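Local coordinates for stress response kinase A (Escherichia coli, PDB 1ZYL), which phosphorylates itself and other proteins on serine and threonine, using ATP, and probably protects cells against stress linked to reactive oxygen species, at residues E267-L281 with Y302-V316. Numbering follows the deposited sequence.
Sequences EPLRAMRLVYYLAWL and YWLRQTATFIEQAKV
Segments 267-281 and 302-316, each helical throughout, run antiparallel, their axes 10.2 Å apart at closest approach and their N-to-C directions 165° apart; the backbones come nearest where the CA atoms of Ala271 and Gln313 lie 6.6 Å from each other. Each helix sends one knob into a hole of the other. Leu278 fits into a hole formed by Tyr302, Trp303, Gln306 and Phe310. Its CD2 branch sits 3.5 Å from Gln306 CG and also meets Trp303 CZ3 and Phe310 CZ, while CD1 lies 3.6 Å from Gln306 NE2 and touches Tyr302 OH. Gln306 and Leu278 approach from opposite directions, and the bend of Gln306 at chi2 (65°) brings its amide end against CD1. With an alanine here, Leu278 would probably lose one wall of its socket, leaving CD1 in particular with less to pack against. Gln313 is the knob from the other helix, set among Glu267, Ala271, Arg270 and Leu274; its amide and the Glu267 carboxylate have planes 37° apart, and no bond joins them. Between the knobs, Leu274 CD2 rests 3.6 Å from Thr309 CG2, and Phe310 brings CZ to the backbone of Val275, 4.1 Å from its CA. This packing belongs to the helical C-terminal lobe of a protein-kinase-like fold of the aminoglycoside phosphotransferase (APH) type. From helix 266-283 Arg273 forms a salt bridge to Asp201, the inferred proton acceptor; helix 149-161 receives Val275 and Leu278, and helix 171-188 backs Phe310 and Gln313.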
loop_
_atom_site.group_PDB
_atom_site.type_symbol
_atom_site.label_atom_id
_atom_site.label_comp_id
_atom_site.label_asym_id
_atom_site.label_seq_id
_atom_site.Cartn_x
_atom_site.Cartn_y
_atom_site.Cartn_z
ATOM N N GLU A 267 -11.871 -5.287 10.081
ATOM C CA GLU A 267 -12.762 -4.150 9.925
ATOM C C GLU A 267 -12.072 -2.887 10.414
ATOM O O GLU A 267 -12.296 -1.803 9.883
ATOM C CB GLU A 267 -14.090 -4.402 10.634
ATOM C CG GLU A 267 -14.848 -5.570 10.009
ATOM C CD GLU A 267 -14.945 -5.463 8.478
ATOM O OE1 GLU A 267 -14.915 -6.523 7.801
ATOM O OE2 GLU A 267 -15.057 -4.327 7.952
ATOM N N PRO A 268 -11.238 -2.999 11.455
ATOM C CA PRO A 268 -10.585 -1.754 11.858
ATOM C C PRO A 268 -9.554 -1.332 10.806
ATOM O O PRO A 268 -9.368 -0.146 10.554
ATOM C CB PRO A 268 -9.958 -2.118 13.193
ATOM C CG PRO A 268 -10.998 -3.006 13.772
ATOM C CD PRO A 268 -11.321 -3.922 12.599
ATOM N N LEU A 269 -8.889 -2.298 10.177
ATOM C CA LEU A 269 -7.892 -1.971 9.150
ATOM C C LEU A 269 -8.553 -1.339 7.938
ATOM O O LEU A 269 -8.045 -0.364 7.382
ATOM C CB LEU A 269 -7.122 -3.221 8.706
ATOM C CG LEU A 269 -6.163 -3.802 9.739
ATOM C CD1 LEU A 269 -5.566 -5.075 9.206
ATOM C CD2 LEU A 269 -5.088 -2.797 10.063
ATOM N N ARG A 270 -9.683 -1.905 7.527
ATOM C CA ARG A 270 -10.418 -1.389 6.383
ATOM C C ARG A 270 -10.886 0.042 6.698
ATOM O O ARG A 270 -10.783 0.945 5.856
ATOM C CB ARG A 270 -11.602 -2.310 6.076
ATOM C CG ARG A 270 -12.561 -1.769 5.020
ATOM C CD ARG A 270 -13.752 -2.686 4.860
ATOM N NE ARG A 270 -13.448 -3.891 4.089
ATOM C CZ ARG A 270 -13.697 -5.127 4.512
ATOM N NH1 ARG A 270 -13.406 -6.169 3.748
ATOM N NH2 ARG A 270 -14.226 -5.325 5.712
ATOM N N ALA A 271 -11.386 0.245 7.914
ATOM C CA ALA A 271 -11.829 1.566 8.331
ATOM C C ALA A 271 -10.618 2.473 8.255
ATOM O O ALA A 271 -10.702 3.612 7.798
ATOM C CB ALA A 271 -12.342 1.528 9.756
ATOM N N MET A 272 -9.482 1.948 8.701
ATOM C CA MET A 272 -8.239 2.701 8.707
ATOM C C MET A 272 -7.785 3.108 7.315
ATOM O O MET A 272 -7.391 4.256 7.100
ATOM C CB MET A 272 -7.149 1.889 9.406
ATOM C CG MET A 272 -7.258 1.899 10.932
ATOM S SD MET A 272 -6.126 0.779 11.777
ATOM C CE MET A 272 -7.169 0.277 12.860
ATOM N N ARG A 273 -7.844 2.174 6.369
ATOM C CA ARG A 273 -7.425 2.450 4.998
ATOM C C ARG A 273 -8.391 3.438 4.365
ATOM O O ARG A 273 -8.030 4.232 3.488
ATOM C CB ARG A 273 -7.417 1.161 4.173
ATOM C CG ARG A 273 -7.034 1.366 2.713
ATOM C CD ARG A 273 -7.228 0.107 1.891
ATOM N NE ARG A 273 -5.971 -0.561 1.579
ATOM C CZ ARG A 273 -5.191 -0.246 0.547
ATOM N NH1 ARG A 273 -5.545 0.732 -0.278
ATOM N NH2 ARG A 273 -4.059 -0.913 0.342
ATOM N N LEU A 274 -9.632 3.383 4.823
ATOM C CA LEU A 274 -10.657 4.249 4.287
ATOM C C LEU A 274 -10.398 5.695 4.634
ATOM O O LEU A 274 -10.341 6.549 3.750
ATOM C CB LEU A 274 -12.023 3.819 4.810
ATOM C CG LEU A 274 -13.070 3.479 3.760
ATOM C CD1 LEU A 274 -12.500 2.545 2.717
ATOM C CD2 LEU A 274 -14.245 2.851 4.457
ATOM N N VAL A 275 -10.230 5.973 5.917
ATOM C CA VAL A 275 -10.003 7.339 6.336
ATOM C C VAL A 275 -8.641 7.886 5.916
ATOM O O VAL A 275 -8.520 9.067 5.607
ATOM C CB VAL A 275 -10.202 7.478 7.852
ATOM C CG1 VAL A 275 -9.508 6.349 8.552
ATOM C CG2 VAL A 275 -9.671 8.811 8.335
ATOM N N TYR A 276 -7.616 7.044 5.881
ATOM C CA TYR A 276 -6.307 7.536 5.479
ATOM C C TYR A 276 -6.302 7.925 4.004
ATOM O O TYR A 276 -5.736 8.954 3.623
ATOM C CB TYR A 276 -5.211 6.488 5.729
ATOM C CG TYR A 276 -3.829 6.953 5.290
ATOM C CD1 TYR A 276 -3.147 7.951 5.993
ATOM C CD2 TYR A 276 -3.235 6.441 4.138
ATOM C CE1 TYR A 276 -1.909 8.432 5.554
ATOM C CE2 TYR A 276 -2.001 6.911 3.689
ATOM C CZ TYR A 276 -1.342 7.907 4.398
ATOM O OH TYR A 276 -0.122 8.376 3.946
ATOM N N TYR A 277 -6.935 7.097 3.180
ATOM C CA TYR A 277 -6.998 7.331 1.739
ATOM C C TYR A 277 -7.564 8.700 1.351
ATOM O O TYR A 277 -7.252 9.240 0.285
ATOM C CB TYR A 277 -7.809 6.210 1.083
ATOM C CG TYR A 277 -8.108 6.418 -0.375
ATOM C CD1 TYR A 277 -9.237 7.118 -0.775
ATOM C CD2 TYR A 277 -7.269 5.903 -1.361
ATOM C CE1 TYR A 277 -9.537 7.303 -2.125
ATOM C CE2 TYR A 277 -7.555 6.082 -2.726
ATOM C CZ TYR A 277 -8.696 6.784 -3.096
ATOM O OH TYR A 277 -9.006 6.962 -4.426
ATOM N N LEU A 278 -8.396 9.264 2.215
ATOM C CA LEU A 278 -8.974 10.559 1.923
ATOM C C LEU A 278 -7.929 11.636 2.127
ATOM O O LEU A 278 -7.863 12.587 1.358
ATOM C CB LEU A 278 -10.198 10.820 2.809
ATOM C CG LEU A 278 -11.576 10.641 2.162
ATOM C CD1 LEU A 278 -11.744 9.237 1.634
ATOM C CD2 LEU A 278 -12.643 10.946 3.181
ATOM N N ALA A 279 -7.108 11.489 3.162
ATOM C CA ALA A 279 -6.059 12.469 3.429
ATOM C C ALA A 279 -4.969 12.315 2.366
ATOM O O ALA A 279 -4.387 13.292 1.890
ATOM C CB ALA A 279 -5.476 12.256 4.824
ATOM N N TRP A 280 -4.712 11.067 2.000
ATOM C CA TRP A 280 -3.706 10.745 1.002
ATOM C C TRP A 280 -3.993 11.523 -0.272
ATOM O O TRP A 280 -3.115 12.198 -0.787
ATOM C CB TRP A 280 -3.722 9.242 0.723
ATOM C CG TRP A 280 -2.712 8.791 -0.258
ATOM C CD1 TRP A 280 -1.396 8.549 -0.025
ATOM C CD2 TRP A 280 -2.940 8.497 -1.636
ATOM N NE1 TRP A 280 -0.779 8.112 -1.175
ATOM C CE2 TRP A 280 -1.707 8.071 -2.181
ATOM C CE3 TRP A 280 -4.064 8.549 -2.466
ATOM C CZ2 TRP A 280 -1.569 7.695 -3.529
ATOM C CZ3 TRP A 280 -3.928 8.173 -3.807
ATOM C CH2 TRP A 280 -2.688 7.751 -4.321
ATOM N N LEU A 281 -5.219 11.420 -0.777
ATOM C CA LEU A 281 -5.617 12.141 -1.990
ATOM C C LEU A 281 -5.511 13.630 -1.756
ATOM O O LEU A 281 -4.882 14.342 -2.524
ATOM C CB LEU A 281 -7.055 11.821 -2.370
ATOM C CG LEU A 281 -7.337 10.463 -2.999
ATOM C CD1 LEU A 281 -8.825 10.210 -2.954
ATOM C CD2 LEU A 281 -6.816 10.430 -4.424
ATOM N N TYR A 302 -19.867 13.131 -3.626
ATOM C CA TYR A 302 -18.748 12.369 -3.114
ATOM C C TYR A 302 -18.609 12.440 -1.599
ATOM O O TYR A 302 -18.394 11.421 -0.952
ATOM C CB TYR A 302 -17.464 12.843 -3.787
ATOM C CG TYR A 302 -16.232 12.122 -3.319
ATOM C CD1 TYR A 302 -15.384 12.696 -2.382
ATOM C CD2 TYR A 302 -15.934 10.844 -3.789
ATOM C CE1 TYR A 302 -14.267 12.014 -1.920
ATOM C CE2 TYR A 302 -14.823 10.151 -3.333
ATOM C CZ TYR A 302 -13.993 10.742 -2.398
ATOM O OH TYR A 302 -12.899 10.055 -1.925
ATOM N N TRP A 303 -18.731 13.632 -1.025
ATOM C CA TRP A 303 -18.609 13.764 0.425
ATOM C C TRP A 303 -19.842 13.303 1.175
ATOM O O TRP A 303 -19.802 13.129 2.385
ATOM C CB TRP A 303 -18.242 15.196 0.827
ATOM C CG TRP A 303 -16.864 15.523 0.403
ATOM C CD1 TRP A 303 -16.490 16.125 -0.756
ATOM C CD2 TRP A 303 -15.653 15.122 1.054
ATOM N NE1 TRP A 303 -15.123 16.120 -0.879
ATOM C CE2 TRP A 303 -14.583 15.510 0.219
ATOM C CE3 TRP A 303 -15.367 14.469 2.260
ATOM C CZ2 TRP A 303 -13.249 15.266 0.548
ATOM C CZ3 TRP A 303 -14.036 14.227 2.588
ATOM C CH2 TRP A 303 -12.996 14.625 1.732
ATOM N N LEU A 304 -20.942 13.104 0.461
ATOM C CA LEU A 304 -22.149 12.611 1.101
ATOM C C LEU A 304 -22.023 11.104 1.153
ATOM O O LEU A 304 -22.299 10.495 2.179
ATOM C CB LEU A 304 -23.392 12.987 0.310
ATOM C CG LEU A 304 -23.745 14.469 0.325
ATOM C CD1 LEU A 304 -25.042 14.669 -0.418
ATOM C CD2 LEU A 304 -23.860 14.958 1.746
ATOM N N ARG A 305 -21.592 10.511 0.040
ATOM C CA ARG A 305 -21.413 9.064 -0.048
ATOM C C ARG A 305 -20.375 8.613 0.960
ATOM O O ARG A 305 -20.525 7.576 1.599
ATOM C CB ARG A 305 -20.939 8.638 -1.442
ATOM C CG ARG A 305 -21.885 8.955 -2.583
ATOM C CD ARG A 305 -21.607 8.046 -3.779
ATOM N NE ARG A 305 -21.919 8.681 -5.060
ATOM C CZ ARG A 305 -21.200 9.662 -5.605
ATOM N NH1 ARG A 305 -21.561 10.179 -6.773
ATOM N NH2 ARG A 305 -20.115 10.127 -4.991
ATOM N N GLN A 306 -19.316 9.402 1.086
ATOM C CA GLN A 306 -18.232 9.088 2.003
ATOM C C GLN A 306 -18.770 9.108 3.424
ATOM O O GLN A 306 -18.494 8.203 4.209
ATOM C CB GLN A 306 -17.107 10.111 1.846
ATOM C CG GLN A 306 -15.718 9.576 2.122
ATOM C CD GLN A 306 -15.294 8.523 1.126
ATOM O OE1 GLN A 306 -15.394 8.725 -0.085
ATOM N NE2 GLN A 306 -14.805 7.392 1.629
ATOM N N THR A 307 -19.550 10.139 3.742
ATOM C CA THR A 307 -20.147 10.282 5.066
ATOM C C THR A 307 -20.984 9.053 5.411
ATOM O O THR A 307 -20.930 8.523 6.511
ATOM C CB THR A 307 -21.041 11.533 5.116
ATOM O OG1 THR A 307 -20.240 12.686 4.854
ATOM C CG2 THR A 307 -21.695 11.689 6.479
ATOM N N ALA A 308 -21.766 8.601 4.453
ATOM C CA ALA A 308 -22.602 7.442 4.661
ATOM C C ALA A 308 -21.736 6.183 4.776
ATOM O O ALA A 308 -22.056 5.273 5.545
ATOM C CB ALA A 308 -23.586 7.312 3.513
ATOM N N THR A 309 -20.646 6.119 4.016
ATOM C CA THR A 309 -19.774 4.957 4.092
ATOM C C THR A 309 -19.155 4.868 5.480
ATOM O O THR A 309 -19.057 3.789 6.057
ATOM C CB THR A 309 -18.636 5.011 3.060
ATOM O OG1 THR A 309 -19.134 4.657 1.760
ATOM C CG2 THR A 309 -17.512 4.045 3.470
ATOM N N PHE A 310 -18.729 5.998 6.021
ATOM C CA PHE A 310 -18.144 5.970 7.343
ATOM C C PHE A 310 -19.203 5.488 8.333
ATOM O O PHE A 310 -18.993 4.510 9.043
ATOM C CB PHE A 310 -17.604 7.359 7.724
ATOM C CG PHE A 310 -16.335 7.745 6.993
ATOM C CD1 PHE A 310 -15.685 8.934 7.291
ATOM C CD2 PHE A 310 -15.776 6.903 6.027
ATOM C CE1 PHE A 310 -14.490 9.281 6.642
ATOM C CE2 PHE A 310 -14.581 7.241 5.370
ATOM C CZ PHE A 310 -13.940 8.430 5.682
ATOM N N ILE A 311 -20.351 6.158 8.367
ATOM C CA ILE A 311 -21.424 5.757 9.271
ATOM C C ILE A 311 -21.715 4.260 9.170
ATOM O O ILE A 311 -21.993 3.597 10.174
ATOM C CB ILE A 311 -22.725 6.545 8.979
ATOM C CG1 ILE A 311 -22.571 7.983 9.485
ATOM C CG2 ILE A 311 -23.931 5.854 9.637
ATOM C CD1 ILE A 311 -23.822 8.808 9.408
ATOM N N GLU A 312 -21.651 3.722 7.956
ATOM C CA GLU A 312 -21.910 2.303 7.755
ATOM C C GLU A 312 -20.818 1.419 8.366
ATOM O O GLU A 312 -21.107 0.356 8.920
ATOM C CB GLU A 312 -22.051 2.001 6.266
ATOM C CG GLU A 312 -23.411 1.449 5.901
ATOM C CD GLU A 312 -23.882 0.395 6.890
ATOM O OE1 GLU A 312 -23.130 -0.578 7.132
ATOM O OE2 GLU A 312 -25.005 0.545 7.427
ATOM N N GLN A 313 -19.567 1.869 8.272
ATOM C CA GLN A 313 -18.436 1.120 8.816
ATOM C C GLN A 313 -18.502 0.974 10.323
ATOM O O GLN A 313 -18.129 -0.065 10.856
ATOM C CB GLN A 313 -17.103 1.780 8.432
ATOM C CG GLN A 313 -16.416 1.129 7.245
ATOM C CD GLN A 313 -16.024 -0.310 7.521
ATOM O OE1 GLN A 313 -15.223 -0.577 8.407
ATOM N NE2 GLN A 313 -16.586 -1.241 6.759
ATOM N N ALA A 314 -18.967 2.011 11.011
ATOM C CA ALA A 314 -19.064 1.941 12.466
ATOM C C ALA A 314 -20.082 0.870 12.880
ATOM O O ALA A 314 -19.937 0.235 13.926
ATOM C CB ALA A 314 -19.449 3.300 13.041
ATOM N N LYS A 315 -21.101 0.661 12.052
ATOM C CA LYS A 315 -22.109 -0.344 12.352
ATOM C C LYS A 315 -21.541 -1.753 12.181
ATOM O O LYS A 315 -21.953 -2.693 12.863
ATOM C CB LYS A 315 -23.330 -0.142 11.456
ATOM C CG LYS A 315 -24.070 1.151 11.761
ATOM C CD LYS A 315 -25.253 1.377 10.842
ATOM C CE LYS A 315 -25.928 2.707 11.153
ATOM N NZ LYS A 315 -26.942 3.067 10.118
ATOM N N VAL A 316 -20.584 -1.888 11.272
ATOM C CA VAL A 316 -19.944 -3.169 11.022
ATOM C C VAL A 316 -19.053 -3.514 12.207
ATOM O O VAL A 316 -18.822 -4.684 12.511
ATOM C CB VAL A 316 -19.086 -3.101 9.750
ATOM C CG1 VAL A 316 -18.342 -4.405 9.539
ATOM C CG2 VAL A 316 -19.971 -2.794 8.559
#